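Side-chain contacts in oxidoreductase (Azotobacter vinelandii, PDB 7D5M), which binds NAD(+) and, as a homolog of inositol dehydrogenase, probably uses it to oxidise a polyol or sugar-like substrate: residues 96-101 with 124-129; 157-162 with 310-315. All blocks are in the same frame, centred on the assembly; numbering follows the deposited sequence.

Interaction 1 of 2, residues 96-101 with 124-129. With NAD (nicotinamide-adenine-dinucleotide), chain B.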
loop_
_atom_site.group_PDB
_atom_site.type_symbol
_atom_site.label_atom_id
_atom_site.label_comp_id
_atom_site.label_asym_id
_atom_site.label_seq_id
_atom_site.Cartn_x
_atom_site.Cartn_y
_atom_site.Cartn_z
ATOM N N THR A 96 -32.668 24.958 -1.244
ATOM C CA THR A 96 -34.107 24.599 -1.156
ATOM C C THR A 96 -34.363 23.572 -0.040
ATOM O O THR A 96 -35.540 23.251 0.181
ATOM C CB THR A 96 -34.635 24.107 -2.510
ATOM O OG1 THR A 96 -33.822 23.006 -2.921
ATOM C CG2 THR A 96 -34.636 25.194 -3.567
ATOM N N HIS A 97 -33.332 23.071 0.648
ATOM C CA HIS A 97 -33.487 21.996 1.670
ATOM C C HIS A 97 -34.428 22.462 2.785
ATOM O O HIS A 97 -35.299 21.689 3.193
ATOM C CB HIS A 97 -32.145 21.587 2.271
ATOM C CG HIS A 97 -31.264 20.848 1.327
ATOM N ND1 HIS A 97 -30.061 20.325 1.727
ATOM C CD2 HIS A 97 -31.404 20.546 0.018
ATOM C CE1 HIS A 97 -29.479 19.739 0.702
ATOM N NE2 HIS A 97 -30.286 19.850 -0.358
ATOM N N PHE A 98 -34.241 23.689 3.272
ATOM C CA PHE A 98 -35.014 24.210 4.425
ATOM C C PHE A 98 -36.505 24.232 4.075
ATOM O O PHE A 98 -37.310 23.637 4.818
ATOM C CB PHE A 98 -34.521 25.593 4.847
ATOM C CG PHE A 98 -35.373 26.203 5.925
ATOM C CD1 PHE A 98 -35.182 25.872 7.258
ATOM C CD2 PHE A 98 -36.399 27.081 5.598
ATOM C CE1 PHE A 98 -35.985 26.424 8.245
ATOM C CE2 PHE A 98 -37.206 27.624 6.585
ATOM C CZ PHE A 98 -36.995 27.299 7.906
ATOM N N ALA A 99 -36.871 24.896 2.974
ATOM C CA ALA A 99 -38.281 25.115 2.565
ATOM C C ALA A 99 -38.952 23.761 2.294
ATOM O O ALA A 99 -40.092 23.553 2.740
ATOM C CB ALA A 99 -38.352 26.027 1.359
ATOM N N ILE A 100 -38.257 22.848 1.619
ATOM C CA ILE A 100 -38.860 21.544 1.224
ATOM C C ILE A 100 -39.026 20.678 2.477
ATOM O O ILE A 100 -40.115 20.089 2.625
ATOM C CB ILE A 100 -38.039 20.832 0.134
ATOM C CG1 ILE A 100 -37.963 21.672 -1.143
ATOM C CG2 ILE A 100 -38.626 19.455 -0.127
ATOM C CD1 ILE A 100 -36.947 21.179 -2.132
ATOM N N THR A 101 -37.996 20.596 3.327
ATOM C CA THR A 101 -38.047 19.803 4.585
ATOM C C THR A 101 -39.162 20.365 5.480
ATOM O O THR A 101 -39.973 19.569 5.995
ATOM C CB THR A 101 -36.686 19.770 5.288
ATOM O OG1 THR A 101 -35.757 19.170 4.385
ATOM C CG2 THR A 101 -36.692 18.961 6.565
ATOM N N ALA A 124 -31.744 25.730 11.105
ATOM C CA ALA A 124 -31.564 24.337 11.575
ATOM C C ALA A 124 -32.376 24.116 12.857
ATOM O O ALA A 124 -33.070 23.081 12.962
ATOM C CB ALA A 124 -30.104 24.044 11.810
ATOM N N GLU A 125 -32.276 25.048 13.808
ATOM C CA GLU A 125 -32.981 24.961 15.115
ATOM C C GLU A 125 -34.492 24.954 14.855
ATOM O O GLU A 125 -35.201 24.165 15.517
ATOM C CB GLU A 125 -32.558 26.108 16.035
ATOM C CG GLU A 125 -31.104 26.024 16.459
ATOM C CD GLU A 125 -30.800 25.086 17.612
ATOM O OE1 GLU A 125 -31.682 24.294 18.011
ATOM O OE2 GLU A 125 -29.673 25.157 18.114
ATOM N N THR A 126 -34.968 25.782 13.926
ATOM C CA THR A 126 -36.403 25.857 13.547
ATOM C C THR A 126 -36.853 24.520 12.948
ATOM O O THR A 126 -37.909 24.004 13.355
ATOM C CB THR A 126 -36.659 27.000 12.560
ATOM O OG1 THR A 126 -36.234 28.171 13.250
ATOM C CG2 THR A 126 -38.106 27.081 12.130
ATOM N N LEU A 127 -36.093 23.988 11.992
ATOM C CA LEU A 127 -36.422 22.691 11.352
ATOM C C LEU A 127 -36.531 21.613 12.424
ATOM O O LEU A 127 -37.472 20.799 12.364
ATOM C CB LEU A 127 -35.319 22.296 10.370
ATOM C CG LEU A 127 -35.507 22.720 8.921
ATOM C CD1 LEU A 127 -34.537 21.935 8.055
ATOM C CD2 LEU A 127 -36.939 22.517 8.440
ATOM N N ARG A 128 -35.565 21.584 13.344
ATOM C CA ARG A 128 -35.533 20.529 14.380
ATOM C C ARG A 128 -36.793 20.662 15.241
ATOM O O ARG A 128 -37.437 19.635 15.526
ATOM C CB ARG A 128 -34.264 20.582 15.228
ATOM C CG ARG A 128 -34.337 19.618 16.403
ATOM C CD ARG A 128 -33.023 19.300 17.060
ATOM N NE ARG A 128 -32.331 20.479 17.520
ATOM C CZ ARG A 128 -31.100 20.477 18.021
ATOM N NH1 ARG A 128 -30.416 19.349 18.127
ATOM N NH2 ARG A 128 -30.561 21.610 18.424
ATOM N N GLU A 129 -37.150 21.877 15.659
ATOM C CA GLU A 129 -38.362 22.054 16.508
ATOM C C GLU A 129 -39.598 21.568 15.751
ATOM O O GLU A 129 -40.457 20.916 16.382
ATOM C CB GLU A 129 -38.504 23.500 16.978
ATOM C CG GLU A 129 -37.469 23.852 18.024
ATOM C CD GLU A 129 -37.909 24.893 19.030
ATOM O OE1 GLU A 129 -38.787 25.712 18.681
ATOM O OE2 GLU A 129 -37.365 24.884 20.152
HETATM P PA NAD B . -27.185 18.154 -8.899
HETATM O O1A NAD B . -27.160 19.580 -9.354
HETATM O O2A NAD B . -26.312 17.131 -9.554
HETATM O O5B NAD B . -28.706 17.638 -8.929
HETATM C C5B NAD B . -29.835 18.503 -8.593
HETATM C C4B NAD B . -31.099 17.795 -9.017
HETATM O O4B NAD B . -32.254 18.411 -8.391
HETATM C C3B NAD B . -31.393 17.832 -10.522
HETATM O O3B NAD B . -32.049 16.634 -10.910
HETATM C C2B NAD B . -32.309 19.056 -10.634
HETATM O O2B NAD B . -33.115 19.085 -11.790
HETATM C C1B NAD B . -33.157 18.842 -9.389
HETATM N N9A NAD B . -33.827 20.032 -8.886
HETATM C C8A NAD B . -33.262 21.265 -8.695
HETATM N N7A NAD B . -34.084 22.133 -8.160
HETATM C C5A NAD B . -35.259 21.423 -7.967
HETATM C C6A NAD B . -36.503 21.793 -7.417
HETATM N N6A NAD B . -36.764 23.005 -6.922
HETATM N N1A NAD B . -37.464 20.838 -7.360
HETATM C C2A NAD B . -37.187 19.621 -7.854
HETATM N N3A NAD B . -36.052 19.158 -8.380
HETATM C C4A NAD B . -35.114 20.122 -8.409
HETATM O O3 NAD B . -26.851 18.093 -7.317
HETATM P PN NAD B . -26.223 16.876 -6.447
HETATM O O1N NAD B . -24.724 16.895 -6.561
HETATM O O2N NAD B . -26.953 15.612 -6.792
HETATM O O5D NAD B . -26.583 17.325 -4.952
HETATM C C5D NAD B . -27.934 17.494 -4.517
HETATM C C4D NAD B . -27.890 17.538 -3.015
HETATM O O4D NAD B . -27.256 16.326 -2.533
HETATM C C3D NAD B . -27.060 18.694 -2.442
HETATM O O3D NAD B . -27.652 19.151 -1.239
HETATM C C2D NAD B . -25.692 18.048 -2.193
HETATM O O2D NAD B . -24.945 18.695 -1.173
HETATM C C1D NAD B . -26.122 16.651 -1.740
HETATM N N1N NAD B . -25.091 15.587 -1.938
HETATM C C2N NAD B . -24.763 14.769 -0.878
HETATM C C3N NAD B . -23.769 13.798 -1.010
HETATM C C7N NAD B . -23.579 12.837 0.145
HETATM O O7N NAD B . -24.452 12.776 1.018
HETATM N N7N NAD B . -22.488 12.078 0.144
HETATM C C4N NAD B . -23.022 13.751 -2.192
HETATM C C5N NAD B . -23.356 14.598 -3.248
HETATM C C6N NAD B . -24.479 15.389 -3.144
#
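Leu-127 reaches from helix 121-133 toward helix 97-106 and fits between Phe-98 and Thr-101. Its CB starts the side chain toward the other helix, and CG comes against the ring of Phe-98, 3.6 Å from CD1 and slightly farther from CE1. The branch then divides: CD1 lies 4.0 Å from the methyl CG2 of Thr-101, while CD2 sits near that same methyl and passes 3.8 Å from the backbone O of Phe-98. Phe-98 holds CG anti to its own N (chi1 174°), which carries the ring out toward helix 121-133; it meets Leu-127 obliquely, and its edge at CZ points to CG2 of Thr-126, 4.4 Å away. The first torsion of Thr-101 turns CG2 to the leucine and leaves OG1 to bond back to O of His-97 at 2.8 Å, one turn earlier. That carbonyl also accepts from N of Thr-101, the two donors coming from opposite faces of its plane. Thr-126 likewise satisfies its hydroxyl on its own helix, at O of Glu-122. The two segments run nearly parallel, 14° between axes 10.7 Å apart, as neighbouring helices do on one side of a Rossmann sheet; Thr-101 also touches Val-90 and Val-111 of strands 87-91 and 110-113. The end of His-97, a residue of the NAD site, leads away from this seam toward the ribose, with ND1 bonded to O of Pro-116 and NE2 to O of Thr-92. No hydrogen bond spans the two segments: the seam is held by side-chain packing of mainly apolar atoms rather than by directed bonds.

Interaction 2 of 2, residues 157-162 with 310-315; sequences IADGEL and YLHPGA
His-312 and Glu-161 point their side chains at each other from opposite directions and meet in a single hydrogen bond, NE2 to OE2 at 3.2 Å. The bond is nearly straight, 166° at the hydrogen; OE2 lies at the ring edge close to its plane, although carboxylate and ring are twisted 41° apart. An extended glutamate chain beyond CG spans the distance. On the inner side the His-312 side chain also touches Ala-155 of helix 148-158, and N of His-312 bonds to OE1 of Gln-152 on the same helix. That helix ends in a Schellman motif: Gly-160 takes a positive phi and turns the chain back, bringing Glu-161 round to face the loop between strand 301-305 and helix 329-349. The outer side is looser. Exposed Asp-159 brings OD2 no nearer than 4.1 Å to His-312, at CE1, its carboxylate turned 77° from the ring; NE2 of His-312 lies 4.6 Å from OD2 of Asp-159, not in contact but near enough that two acidic groups would probably favour a protonated imidazole. With an alanine here instead of His-312, OE2 of Glu-161 would probably lose its donor and the side-chain contact with Ala-155 would shrink. Two residues before His-312, Tyr-310 packs on Gly-298 of a second subunit.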
loop_
_atom_site.group_PDB
_atom_site.type_symbol
_atom_site.label_atom_id
_atom_site.label_comp_id
_atom_site.label_asym_id
_atom_site.label_seq_id
_atom_site.Cartn_x
_atom_site.Cartn_y
_atom_site.Cartn_z
ATOM N N ILE A 157 -13.205 2.345 20.806
ATOM C CA ILE A 157 -12.931 3.593 21.573
ATOM C C ILE A 157 -13.672 3.494 22.910
ATOM O O ILE A 157 -13.038 3.762 23.954
ATOM C CB ILE A 157 -13.312 4.836 20.750
ATOM C CG1 ILE A 157 -12.346 5.014 19.571
ATOM C CG2 ILE A 157 -13.358 6.082 21.625
ATOM C CD1 ILE A 157 -12.804 5.999 18.522
ATOM N N ALA A 158 -14.955 3.118 22.879
ATOM C CA ALA A 158 -15.817 3.011 24.082
ATOM C C ALA A 158 -15.258 1.979 25.070
ATOM O O ALA A 158 -15.446 2.183 26.288
ATOM C CB ALA A 158 -17.232 2.697 23.682
ATOM N N ASP A 159 -14.590 0.932 24.586
ATOM C CA ASP A 159 -14.015 -0.166 25.405
ATOM C C ASP A 159 -12.586 0.181 25.861
ATOM O O ASP A 159 -11.955 -0.679 26.485
ATOM C CB ASP A 159 -14.029 -1.484 24.629
ATOM C CG ASP A 159 -14.071 -2.735 25.493
ATOM O OD1 ASP A 159 -14.343 -2.621 26.710
ATOM O OD2 ASP A 159 -13.826 -3.819 24.935
ATOM N N GLY A 160 -12.078 1.372 25.538
ATOM C CA GLY A 160 -10.770 1.872 26.010
ATOM C C GLY A 160 -9.589 1.312 25.231
ATOM O O GLY A 160 -8.440 1.429 25.736
ATOM N N GLU A 161 -9.815 0.753 24.034
ATOM C CA GLU A 161 -8.753 0.054 23.265
ATOM C C GLU A 161 -7.692 1.068 22.810
ATOM O O GLU A 161 -6.560 0.634 22.586
ATOM C CB GLU A 161 -9.321 -0.723 22.077
ATOM C CG GLU A 161 -10.186 -1.896 22.494
ATOM C CD GLU A 161 -10.537 -2.890 21.402
ATOM O OE1 GLU A 161 -9.606 -3.320 20.700
ATOM O OE2 GLU A 161 -11.746 -3.267 21.298
ATOM N N LEU A 162 -8.031 2.353 22.686
ATOM C CA LEU A 162 -7.066 3.411 22.276
ATOM C C LEU A 162 -6.446 4.090 23.503
ATOM O O LEU A 162 -5.525 4.888 23.309
ATOM C CB LEU A 162 -7.742 4.463 21.394
ATOM C CG LEU A 162 -8.368 3.977 20.090
ATOM C CD1 LEU A 162 -8.554 5.137 19.135
ATOM C CD2 LEU A 162 -7.549 2.886 19.433
ATOM N N TYR A 310 -13.541 -11.486 14.838
ATOM C CA TYR A 310 -12.885 -10.697 15.913
ATOM C C TYR A 310 -13.516 -9.305 16.057
ATOM O O TYR A 310 -13.145 -8.603 17.011
ATOM C CB TYR A 310 -11.374 -10.603 15.691
ATOM C CG TYR A 310 -10.934 -10.092 14.341
ATOM C CD1 TYR A 310 -11.139 -8.771 13.968
ATOM C CD2 TYR A 310 -10.275 -10.925 13.447
ATOM C CE1 TYR A 310 -10.750 -8.307 12.722
ATOM C CE2 TYR A 310 -9.852 -10.470 12.206
ATOM C CZ TYR A 310 -10.088 -9.151 11.849
ATOM O OH TYR A 310 -9.681 -8.698 10.633
ATOM N N LEU A 311 -14.421 -8.898 15.158
ATOM C CA LEU A 311 -15.075 -7.565 15.242
ATOM C C LEU A 311 -16.127 -7.580 16.351
ATOM O O LEU A 311 -16.694 -8.651 16.640
ATOM C CB LEU A 311 -15.743 -7.189 13.913
ATOM C CG LEU A 311 -14.812 -7.048 12.712
ATOM C CD1 LEU A 311 -15.616 -6.782 11.451
ATOM C CD2 LEU A 311 -13.787 -5.941 12.930
ATOM N N HIS A 312 -16.428 -6.404 16.889
ATOM C CA HIS A 312 -17.568 -6.187 17.810
ATOM C C HIS A 312 -18.864 -6.590 17.107
ATOM O O HIS A 312 -19.015 -6.423 15.895
ATOM C CB HIS A 312 -17.587 -4.739 18.305
ATOM C CG HIS A 312 -16.548 -4.423 19.327
ATOM N ND1 HIS A 312 -16.799 -4.513 20.692
ATOM C CD2 HIS A 312 -15.283 -3.965 19.202
ATOM C CE1 HIS A 312 -15.722 -4.141 21.355
ATOM N NE2 HIS A 312 -14.776 -3.798 20.463
ATOM N N PRO A 313 -19.862 -7.125 17.851
ATOM C CA PRO A 313 -21.062 -7.676 17.222
ATOM C C PRO A 313 -21.864 -6.636 16.421
ATOM O O PRO A 313 -22.364 -6.997 15.361
ATOM C CB PRO A 313 -21.866 -8.271 18.398
ATOM C CG PRO A 313 -21.313 -7.572 19.637
ATOM C CD PRO A 313 -19.865 -7.255 19.318
ATOM N N GLY A 314 -21.916 -5.387 16.894
ATOM C CA GLY A 314 -22.534 -4.245 16.185
ATOM C C GLY A 314 -21.981 -4.083 14.775
ATOM O O GLY A 314 -22.748 -3.652 13.880
ATOM N N ALA A 315 -20.702 -4.406 14.575
ATOM C CA ALA A 315 -19.973 -4.193 13.305
ATOM C C ALA A 315 -20.225 -5.351 12.324
ATOM O O ALA A 315 -19.831 -5.207 11.152
ATOM C CB ALA A 315 -18.504 -3.970 13.585
#

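Interaction 1 closes before interaction 2 opens along the chain, and the two lie on opposite sides of its centre, with contact centres 35 Å apart and nearest atoms about 22 Å apart. They share no helix, strand or sheet. Residues 96-101 and 124-129 lie on helices 97-106 and 121-133 of the NAD-binding Rossmann part, with its five-stranded parallel sheet. Residues 157-162 and 310-315 lie in the C-terminal alpha/beta part, built round a large mixed sheet, where the end of helix 148-158 meets a loop remote in sequence, between strand 301-305 and helix 329-349. The first is thus helix packing next to the cofactor, whereas the second is a polar surface link away from the annotated sites.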